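DNA repair and telomere maintenance protein nbs1 (Schizosaccharomyces pombe, PDB 3I0N) serves as the phosphoprotein-binding adaptor subunit of the MRN complex, which acts in double-strand break repair by homologous recombination and in telomere maintenance. Local coordinates at residues A[231-236]-A[270-275]. Numbering follows the deposited sequence.
Sequences CAMLNT and FVVLNN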
loop_
_atom_site.group_PDB
_atom_site.type_symbol
_atom_site.label_atom_id
_atom_site.label_comp_id
_atom_site.label_asym_id
_atom_site.label_seq_id
_atom_site.Cartn_x
_atom_site.Cartn_y
_atom_site.Cartn_z
ATOM N N CYS A 231 21.135 20.318 2.679
ATOM C CA CYS A 231 20.578 20.872 1.457
ATOM C C CYS A 231 19.421 21.827 1.726
ATOM O O CYS A 231 18.745 21.727 2.755
ATOM C CB CYS A 231 20.136 19.750 0.520
ATOM S SG CYS A 231 18.708 18.839 1.094
ATOM N N ALA A 232 19.206 22.750 0.792
ATOM C CA ALA A 232 18.081 23.669 0.856
ATOM C C ALA A 232 17.011 23.268 -0.156
ATOM O O ALA A 232 17.330 22.842 -1.264
ATOM C CB ALA A 232 18.546 25.091 0.617
ATOM N N MET A 233 15.745 23.404 0.238
ATOM C CA MET A 233 14.603 22.979 -0.574
ATOM C C MET A 233 13.477 24.004 -0.558
ATOM O O MET A 233 13.305 24.730 0.419
ATOM C CB MET A 233 14.029 21.672 -0.037
ATOM C CG MET A 233 14.954 20.491 -0.050
ATOM S SD MET A 233 14.001 19.002 0.275
ATOM C CE MET A 233 13.308 18.691 -1.350
ATOM N N LEU A 234 12.685 24.024 -1.628
ATOM C CA LEU A 234 11.510 24.893 -1.711
ATOM C C LEU A 234 10.311 24.294 -0.941
ATOM O O LEU A 234 10.406 23.196 -0.380
ATOM C CB LEU A 234 11.161 25.185 -3.177
ATOM C CG LEU A 234 10.720 26.612 -3.528
ATOM C CD1 LEU A 234 11.919 27.541 -3.721
ATOM C CD2 LEU A 234 9.863 26.609 -4.775
ATOM N N ASN A 235 9.192 25.019 -0.937
ATOM C CA ASN A 235 8.042 24.760 -0.046
ATOM C C ASN A 235 7.085 23.631 -0.455
ATOM O O ASN A 235 6.013 23.477 0.145
ATOM C CB ASN A 235 7.200 26.038 0.123
ATOM C CG ASN A 235 8.013 27.309 -0.012
ATOM O OD1 ASN A 235 7.754 28.130 -0.891
ATOM N ND2 ASN A 235 8.994 27.481 0.860
ATOM N N THR A 236 7.459 22.853 -1.470
ATOM C CA THR A 236 6.536 21.878 -2.054
ATOM C C THR A 236 6.965 20.439 -1.789
ATOM O O THR A 236 8.155 20.117 -1.808
ATOM C CB THR A 236 6.320 22.128 -3.586
ATOM O OG1 THR A 236 5.995 23.507 -3.809
ATOM C CG2 THR A 236 5.190 21.254 -4.152
ATOM N N PHE A 270 24.325 21.709 -1.197
ATOM C CA PHE A 270 23.670 21.846 -2.497
ATOM C C PHE A 270 22.202 22.236 -2.338
ATOM O O PHE A 270 21.629 22.107 -1.256
ATOM C CB PHE A 270 23.813 20.570 -3.349
ATOM C CG PHE A 270 23.192 19.329 -2.736
ATOM C CD1 PHE A 270 21.867 18.985 -3.003
ATOM C CD2 PHE A 270 23.947 18.479 -1.934
ATOM C CE1 PHE A 270 21.296 17.828 -2.454
ATOM C CE2 PHE A 270 23.382 17.322 -1.381
ATOM C CZ PHE A 270 22.054 16.999 -1.648
ATOM N N VAL A 271 21.602 22.704 -3.424
ATOM C CA VAL A 271 20.222 23.170 -3.416
ATOM C C VAL A 271 19.360 22.230 -4.235
ATOM O O VAL A 271 19.750 21.806 -5.323
ATOM C CB VAL A 271 20.110 24.631 -3.965
ATOM C CG1 VAL A 271 18.657 25.024 -4.227
ATOM C CG2 VAL A 271 20.748 25.612 -2.997
ATOM N N VAL A 272 18.188 21.902 -3.700
ATOM C CA VAL A 272 17.219 21.102 -4.426
ATOM C C VAL A 272 16.073 21.996 -4.872
ATOM O O VAL A 272 15.361 22.585 -4.052
ATOM C CB VAL A 272 16.698 19.900 -3.605
ATOM C CG1 VAL A 272 15.637 19.142 -4.398
ATOM C CG2 VAL A 272 17.839 18.966 -3.242
ATOM N N LEU A 273 15.918 22.091 -6.188
ATOM C CA LEU A 273 14.916 22.940 -6.804
ATOM C C LEU A 273 13.775 22.109 -7.358
ATOM O O LEU A 273 13.952 20.930 -7.677
ATOM C CB LEU A 273 15.543 23.752 -7.940
ATOM C CG LEU A 273 16.618 24.788 -7.609
ATOM C CD1 LEU A 273 17.235 25.303 -8.891
ATOM C CD2 LEU A 273 16.060 25.941 -6.784
ATOM N N ASN A 274 12.604 22.730 -7.464
ATOM C CA ASN A 274 11.472 22.124 -8.149
ATOM C C ASN A 274 11.699 22.156 -9.651
ATOM O O ASN A 274 12.548 22.905 -10.143
ATOM C CB ASN A 274 10.171 22.853 -7.815
ATOM C CG ASN A 274 9.820 22.791 -6.343
ATOM O OD1 ASN A 274 9.133 23.676 -5.829
ATOM N ND2 ASN A 274 10.280 21.745 -5.656
ATOM N N ASN A 275 10.922 21.359 -10.377
ATOM C CA ASN A 275 11.068 21.251 -11.825
ATOM C C ASN A 275 10.825 22.568 -12.562
ATOM O O ASN A 275 11.471 22.838 -13.576
ATOM C CB ASN A 275 10.159 20.150 -12.375
ATOM C CG ASN A 275 10.495 18.770 -11.819
ATOM O OD1 ASN A 275 9.749 17.816 -12.032
ATOM N ND2 ASN A 275 11.619 18.658 -11.105
HETATM O O HOH W 1 10.855 20.366 -2.744
#
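Cys231 lays its CB over one face of the Phe270 ring, offset toward the rim and 4.0 Å from the ring centroid, a CH-pi contact; its SG stands obliquely to the same ring. Phe270 CG sits between its own backbone N and carbonyl carbon (chi1 61°), a setting that brings the ring against Cys231. On the same side of the sheet Met233 and Val272 run side by side: the Met233 chain bends at its last torsion (chi3 80°), and CE comes to rest 3.9 Å from Val272 CG1. Leu244 of helix 238-246 and Ile294 join this apolar layer. Ala232 and Val271 face the other side, Val271 also touching Cys291 of the outermost strand 290-292. Strands 230-233 and 270-272 are the two inner strands of the four-stranded parallel sheet of the second BRCT repeat, in order 2-1-3-4. The Ala232 backbone makes two hydrogen bonds, N to Phe270 O at 3.2 Å and O, almost straight, from Val272 N at 2.7 Å. Beyond the strands the two segments move apart. Leu234 crosses Asn274 at about a right angle, CD2 meeting OD1 at 3.2 Å, while a water accepts from Asn274 ND2 at 3.3 Å and donates to Thr236 O at 2.9 Å.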